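Local atomic coordinates of uncharacterized conserved protein of COG5135 (Nostoc punctiforme, PDB entry 2I51), a protein that binds flavin mononucleotide and is related to pyridoxamine 5'-phosphate oxidase, although its own reaction is not established. Residues N83-F88 with E169-P174; V163-L168 with W178-N183. All coordinates share one frame; numbering follows the deposited sequence. Where two conformers were deposited one is given.

Followed from the N terminus, the chain first lays down residues 83-88, the turn into strand 86-97, then much later strand 155-169, which carries residues 163-168 and runs directly into 169-174, and finally strand 176-182. Interaction 1 closes a loop of 80 intervening residues; interaction 2 closes a hairpin with only nine between its segments. The two cross, since 169-174 lies between the partners of interaction 2 while 83-88 lies outside them, earlier in the chain. Both depend on the same strand: 155-169 pairs with 86-97 along one edge and with 176-182 along the other. Glu86 OE1 and His167 NE2, 2.8 Å apart in a probable hydrogen bond, join them directly.

Interaction 1. Residues N83-F88 with E169-P174; sequences NTREQF and ELRGEP. With FMN (flavin mononucleotide), chain P; EDO (1,2-ethanediol), chain D.
The contact of Arg85 and Glu86 with Leu170 and Glu169 finishes the pairing of strands 86-97 and 155-169 in the antiparallel sheet of this pyridoxamine 5'-phosphate oxidase-like, FMN-binding fold, beside the flavin. Glu86 and Glu169 form a non-hydrogen-bonded pair with their CA atoms 4.5 Å apart, and Arg85 and Glu86, both facing Phe81, make a G1 beta bulge. Just beyond the pair, Leu170 N donates to Arg85 O over 2.9 Å, almost in line with the carbonyl (C=O...N angle 172°). The side chains of Arg85 and Leu170 meet at about a right angle, Leu170 CB lying over one face of the Arg85 guanidinium near its rim.

Such a junction illustrates how a strand end can serve a cofactor. CD1 of Leu170 packs against the flavin methyl C7M, while Gln87, with CG anti to the backbone N (chi1 171°) and its chain extended beyond, carries NE2 to the ribityl O2' at 3.0 Å. Gln87 OE1 bonds Thr42 of the second subunit, which also grips FMN through several residues, so the site spans the dimer interface.

On the face that carries Glu86 and Glu169, Glu86 OE1 and Glu169 OE2 approach to 4.2 Å, and water 2 donates to both, which should ease their repulsion; Arg17 pairs with Glu86 OE2, and Asn176 bonds Glu169 OE1. Thr84 OG1 gives Glu86 OE2 a further bond, to the anti lone pair. In the conformer given, the Arg171 guanidinium lies across Thr84, but this placement and its weak NH1 bond to Thr84 O are tentative. The firmer link is water 1, which donates to Thr84 O and accepts from Arg171 N at 2.9 Å.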
# COMPACT_ATOMS: atom_id res chain seq x y z
N ASN A 83 -5.12 2.77 -15.47
CA ASN A 83 -5.69 3.19 -16.75
C ASN A 83 -6.94 4.05 -16.54
O ASN A 83 -7.29 4.88 -17.34
CB ASN A 83 -6.15 1.99 -17.56
CG ASN A 83 -5.19 1.58 -18.61
OD1 ASN A 83 -4.13 2.18 -18.78
ND2 ASN A 83 -5.55 0.51 -19.33
N THR A 84 -7.67 3.78 -15.47
CA THR A 84 -8.88 4.51 -15.17
C THR A 84 -8.74 5.51 -14.03
O THR A 84 -9.69 6.24 -13.76
CB THR A 84 -10.02 3.53 -14.85
OG1 THR A 84 -9.59 2.63 -13.84
CG2 THR A 84 -10.41 2.72 -16.13
N ARG A 85 -7.56 5.57 -13.40
CA ARG A 85 -7.29 6.59 -12.36
C ARG A 85 -8.32 6.51 -11.22
O ARG A 85 -8.92 7.50 -10.81
CB ARG A 85 -7.19 7.99 -12.96
CG ARG A 85 -6.13 8.12 -14.03
CD ARG A 85 -6.00 9.58 -14.55
NE ARG A 85 -5.56 10.50 -13.50
CZ ARG A 85 -6.11 11.68 -13.19
NH1 ARG A 85 -7.16 12.22 -13.84
NH2 ARG A 85 -5.58 12.35 -12.19
N GLU A 86 -8.53 5.29 -10.71
CA GLU A 86 -9.44 5.06 -9.59
C GLU A 86 -8.80 4.23 -8.50
O GLU A 86 -7.91 3.42 -8.79
CB GLU A 86 -10.74 4.45 -10.07
CG GLU A 86 -10.63 3.11 -10.61
CD GLU A 86 -11.92 2.66 -11.33
OE1 GLU A 86 -13.01 2.68 -10.71
OE2 GLU A 86 -11.81 2.22 -12.49
N GLN A 87 -9.21 4.45 -7.26
CA GLN A 87 -8.67 3.78 -6.14
C GLN A 87 -9.79 3.15 -5.33
O GLN A 87 -10.84 3.77 -5.16
CB GLN A 87 -7.94 4.78 -5.26
CG GLN A 87 -7.45 4.29 -3.89
CD GLN A 87 -6.72 5.36 -3.13
OE1 GLN A 87 -5.49 5.35 -3.10
NE2 GLN A 87 -7.45 6.27 -2.54
N PHE A 88 -9.58 1.91 -4.88
CA PHE A 88 -10.44 1.27 -3.90
C PHE A 88 -9.64 1.01 -2.63
O PHE A 88 -8.57 0.38 -2.67
CB PHE A 88 -11.02 -0.04 -4.39
CG PHE A 88 -11.89 0.06 -5.59
CD1 PHE A 88 -11.37 0.24 -6.85
CD2 PHE A 88 -13.28 -0.02 -5.43
CE1 PHE A 88 -12.21 0.32 -7.98
CE2 PHE A 88 -14.12 0.04 -6.56
CZ PHE A 88 -13.57 0.19 -7.83
N GLU A 169 -12.73 8.08 -7.66
CA GLU A 169 -12.56 8.23 -9.10
C GLU A 169 -11.92 9.59 -9.36
O GLU A 169 -12.55 10.62 -9.12
CB GLU A 169 -13.92 8.15 -9.79
CG GLU A 169 -14.48 6.76 -9.78
CD GLU A 169 -15.82 6.65 -10.45
OE1 GLU A 169 -16.54 7.67 -10.54
OE2 GLU A 169 -16.15 5.52 -10.88
N LEU A 170 -10.69 9.61 -9.87
CA LEU A 170 -10.06 10.88 -10.16
C LEU A 170 -10.62 11.49 -11.43
O LEU A 170 -10.44 12.71 -11.62
CB LEU A 170 -8.56 10.73 -10.26
CG LEU A 170 -7.88 10.23 -8.99
CD1 LEU A 170 -6.36 10.09 -9.23
CD2 LEU A 170 -8.15 11.13 -7.79
N ARG A 171 -11.23 10.71 -12.31
CA ARG A 171 -11.85 11.23 -13.53
C ARG A 171 -13.32 11.50 -13.25
O ARG A 171 -14.18 10.76 -13.73
CB ARG A 171 -11.77 10.23 -14.68
CG ARG A 171 -10.38 9.99 -15.23
CD ARG A 171 -10.05 8.50 -15.38
NE ARG A 171 -10.52 7.83 -16.59
CZ ARG A 171 -11.32 6.76 -16.64
NH1 ARG A 171 -11.81 6.21 -15.55
NH2 ARG A 171 -11.64 6.23 -17.82
N GLY A 172 -13.61 12.54 -12.48
CA GLY A 172 -14.99 12.89 -12.11
C GLY A 172 -15.32 14.33 -12.44
O GLY A 172 -14.81 14.90 -13.40
N GLU A 173 -16.16 14.94 -11.61
CA GLU A 173 -16.59 16.32 -11.84
C GLU A 173 -16.48 17.14 -10.55
O GLU A 173 -17.49 17.64 -10.02
CB GLU A 173 -18.02 16.34 -12.42
CG GLU A 173 -18.07 15.88 -13.90
N PRO A 174 -15.25 17.34 -10.06
CA PRO A 174 -13.97 16.95 -10.65
C PRO A 174 -13.46 15.54 -10.28
O PRO A 174 -12.66 14.94 -11.03
CB PRO A 174 -13.01 18.02 -10.09
CG PRO A 174 -13.59 18.42 -8.79
CD PRO A 174 -15.08 18.14 -8.82
N1 FMN P . -4.11 12.32 -0.95
C2 FMN P . -3.20 13.17 -0.35
O2 FMN P . -3.41 13.62 0.78
N3 FMN P . -2.03 13.47 -0.98
C4 FMN P . -1.69 13.05 -2.24
O4 FMN P . -0.57 13.24 -2.72
C4A FMN P . -2.60 12.20 -2.87
N5 FMN P . -2.32 11.74 -4.15
C5A FMN P . -3.16 10.75 -4.67
C6 FMN P . -2.84 10.16 -5.89
C7 FMN P . -3.66 9.19 -6.47
C7M FMN P . -3.21 8.47 -7.73
C8 FMN P . -4.82 8.80 -5.81
C8M FMN P . -5.62 7.58 -6.29
C9 FMN P . -5.16 9.41 -4.62
C9A FMN P . -4.35 10.39 -4.02
N10 FMN P . -4.70 11.02 -2.82
C10 FMN P . -3.79 11.86 -2.19
C1' FMN P . -6.00 10.77 -2.12
C2' FMN P . -5.78 9.73 -1.05
O2' FMN P . -5.54 8.41 -1.62
C3' FMN P . -6.95 9.68 -0.05
O3' FMN P . -8.19 9.48 -0.76
C4' FMN P . -7.03 11.02 0.67
O4' FMN P . -5.75 11.55 1.04
C5' FMN P . -7.81 10.77 1.95
O5' FMN P . -7.13 9.86 2.77
P FMN P . -7.37 9.75 4.34
O1P FMN P . -6.74 10.94 5.00
O2P FMN P . -8.90 9.80 4.45
O3P FMN P . -6.80 8.45 4.78
C1 EDO D . -8.75 3.91 -20.19
O1 EDO D . -9.75 4.62 -19.46
C2 EDO D . -9.27 2.56 -20.63
O2 EDO D . -10.69 2.58 -20.53
O HOH W 1 -11.56 7.81 -12.26
O HOH W 2 -14.42 4.58 -12.66

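Interaction 2. Residues V163-L168 with W178-N183; sequences VQVDHL and WLYHRN
An antiparallel beta hairpin joins Val165 to Tyr180 and His167 to Trp178, and shows how a regular ladder satisfies its backbone. The axes of 164-168 and 178-182 approach to 4.7 Å, their directions 169° apart. At each of those two pairs both amides donate across to the opposite carbonyl, as in Val165 N to Tyr180 O and Tyr180 N to Val165 O; Arg182 N to Val163 O (2.9 Å) adds a fifth bond. The intervening non-hydrogen-bonded pairs, Gln164 with His181 and Asp166 with Leu179, contribute CA-H...O contacts, among them Gln164 CA to Tyr180 O. Their backbones turn to the neighbouring strands: Asp166 is bonded to Arg89 of strand 86-97 and Leu179 to Glu191 of strand 188-192. Val163 and Gln164 both lie opposite Ala91 of 86-97 in a classic beta bulge.

Side chains divide between the two faces. On that of Gln164, Asp166, Leu179 and His181, the glutamine amide donates through NE2 to His181 ND1 at 3.2 Å. The bond lies in the amide plane but 29° out of the imidazole plane, the two planes being 70° apart, consistent with an unprotonated ND1. Leu179 CD1 fills in beside the glutamine, 3.6 Å from OE1. Asp166 directs its carboxylate to Arg177, a residue of the FMN pocket.

On the other face, Val165 CB packs against Tyr180 CB, and Val165 O, already bonded to Tyr180 N, lies at the edge of the tyrosine ring, near its plane. His167 stacks on Phe88 and engages Glu86 through NE2. At the hairpin's far end Arg182 NH2 forms a salt bridge with Asp161. A single water joins His167 ND1 at 2.7 Å to Tyr180 OH at 2.6 Å.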
# COMPACT_ATOMS: atom_id res chain seq x y z
N VAL A 163 -15.64 -4.90 5.08
CA VAL A 163 -16.81 -4.28 5.68
C VAL A 163 -16.90 -2.79 5.43
O VAL A 163 -17.94 -2.20 5.68
CB VAL A 163 -16.94 -4.60 7.18
CG1 VAL A 163 -16.97 -6.09 7.40
CG2 VAL A 163 -15.82 -3.95 7.97
N GLN A 164 -15.86 -2.18 4.88
CA GLN A 164 -15.91 -0.80 4.48
C GLN A 164 -15.11 -0.65 3.21
O GLN A 164 -13.99 -1.19 3.12
CB GLN A 164 -15.35 0.15 5.55
CG GLN A 164 -15.60 1.63 5.24
CD GLN A 164 -15.54 2.56 6.44
OE1 GLN A 164 -14.77 3.52 6.45
NE2 GLN A 164 -16.38 2.31 7.42
N VAL A 165 -15.66 0.06 2.23
CA VAL A 165 -15.00 0.29 0.95
C VAL A 165 -15.11 1.78 0.62
O VAL A 165 -16.20 2.35 0.68
CB VAL A 165 -15.62 -0.57 -0.15
CG1 VAL A 165 -15.01 -0.23 -1.54
CG2 VAL A 165 -15.44 -2.05 0.19
N ASP A 166 -14.00 2.41 0.25
CA ASP A 166 -13.92 3.84 -0.18
C ASP A 166 -13.44 3.80 -1.62
O ASP A 166 -12.33 3.32 -1.89
CB ASP A 166 -12.92 4.51 0.76
CG ASP A 166 -12.72 6.00 0.58
OD1 ASP A 166 -13.16 6.58 -0.40
OD2 ASP A 166 -11.99 6.56 1.45
N HIS A 167 -14.27 4.23 -2.55
CA HIS A 167 -13.95 4.27 -3.97
C HIS A 167 -13.79 5.70 -4.45
O HIS A 167 -14.75 6.47 -4.39
CB HIS A 167 -15.07 3.60 -4.74
CG HIS A 167 -14.85 3.53 -6.21
ND1 HIS A 167 -15.91 3.50 -7.11
CD2 HIS A 167 -13.72 3.46 -6.95
CE1 HIS A 167 -15.43 3.43 -8.34
NE2 HIS A 167 -14.11 3.39 -8.27
N LEU A 168 -12.61 6.04 -4.93
CA LEU A 168 -12.26 7.37 -5.39
C LEU A 168 -11.99 7.28 -6.89
O LEU A 168 -11.15 6.49 -7.33
CB LEU A 168 -11.01 7.85 -4.67
CG LEU A 168 -10.45 9.20 -5.12
CD1 LEU A 168 -11.42 10.33 -4.79
CD2 LEU A 168 -9.10 9.44 -4.44
N TRP A 178 -17.10 7.59 -3.08
CA TRP A 178 -18.21 6.88 -2.49
C TRP A 178 -17.71 6.00 -1.37
O TRP A 178 -16.68 5.33 -1.53
CB TRP A 178 -18.91 6.00 -3.53
CG TRP A 178 -19.79 6.74 -4.40
CD1 TRP A 178 -19.47 7.38 -5.56
CD2 TRP A 178 -21.20 6.93 -4.22
NE1 TRP A 178 -20.59 7.99 -6.09
CE2 TRP A 178 -21.66 7.72 -5.29
CE3 TRP A 178 -22.12 6.51 -3.25
CZ2 TRP A 178 -23.01 8.08 -5.43
CZ3 TRP A 178 -23.46 6.88 -3.38
CH2 TRP A 178 -23.88 7.66 -4.46
N LEU A 179 -18.43 5.98 -0.26
CA LEU A 179 -18.15 5.15 0.87
C LEU A 179 -19.26 4.13 1.00
O LEU A 179 -20.44 4.46 0.96
CB LEU A 179 -18.09 6.00 2.13
CG LEU A 179 -17.64 5.40 3.44
CD1 LEU A 179 -16.19 4.85 3.37
CD2 LEU A 179 -17.80 6.53 4.51
N TYR A 180 -18.87 2.88 1.21
CA TYR A 180 -19.79 1.78 1.41
C TYR A 180 -19.48 1.18 2.77
O TYR A 180 -18.32 0.96 3.11
CB TYR A 180 -19.56 0.71 0.33
CG TYR A 180 -19.73 1.12 -1.10
CD1 TYR A 180 -18.71 1.74 -1.79
CD2 TYR A 180 -20.95 0.88 -1.75
CE1 TYR A 180 -18.86 2.10 -3.08
CE2 TYR A 180 -21.11 1.22 -3.07
CZ TYR A 180 -20.06 1.83 -3.73
OH TYR A 180 -20.22 2.23 -5.06
N HIS A 181 -20.50 0.86 3.55
CA HIS A 181 -20.31 0.24 4.87
C HIS A 181 -21.30 -0.91 5.09
O HIS A 181 -22.45 -0.79 4.73
CB HIS A 181 -20.44 1.31 5.95
CG HIS A 181 -20.24 0.78 7.34
ND1 HIS A 181 -19.00 0.52 7.87
CD2 HIS A 181 -21.15 0.42 8.28
CE1 HIS A 181 -19.15 0.02 9.08
NE2 HIS A 181 -20.44 -0.04 9.36
N ARG A 182 -20.83 -1.98 5.69
CA ARG A 182 -21.64 -3.15 6.01
C ARG A 182 -21.94 -3.13 7.51
O ARG A 182 -21.02 -2.99 8.32
CB ARG A 182 -20.90 -4.44 5.66
CG ARG A 182 -21.84 -5.61 5.62
CD ARG A 182 -21.18 -6.84 5.26
NE ARG A 182 -20.31 -7.32 6.34
CZ ARG A 182 -19.44 -8.31 6.17
NH1 ARG A 182 -19.32 -8.86 4.98
NH2 ARG A 182 -18.69 -8.72 7.18
N ASN A 183 -23.23 -3.23 7.87
CA ASN A 183 -23.60 -3.18 9.28
C ASN A 183 -23.58 -4.58 9.90
O ASN A 183 -23.16 -5.56 9.25
CB ASN A 183 -24.94 -2.44 9.46
CG ASN A 183 -26.14 -3.18 8.89
OD1 ASN A 183 -26.10 -4.35 8.59
ND2 ASN A 183 -27.25 -2.44 8.74
O HOH W 3 -18.54 3.50 -6.53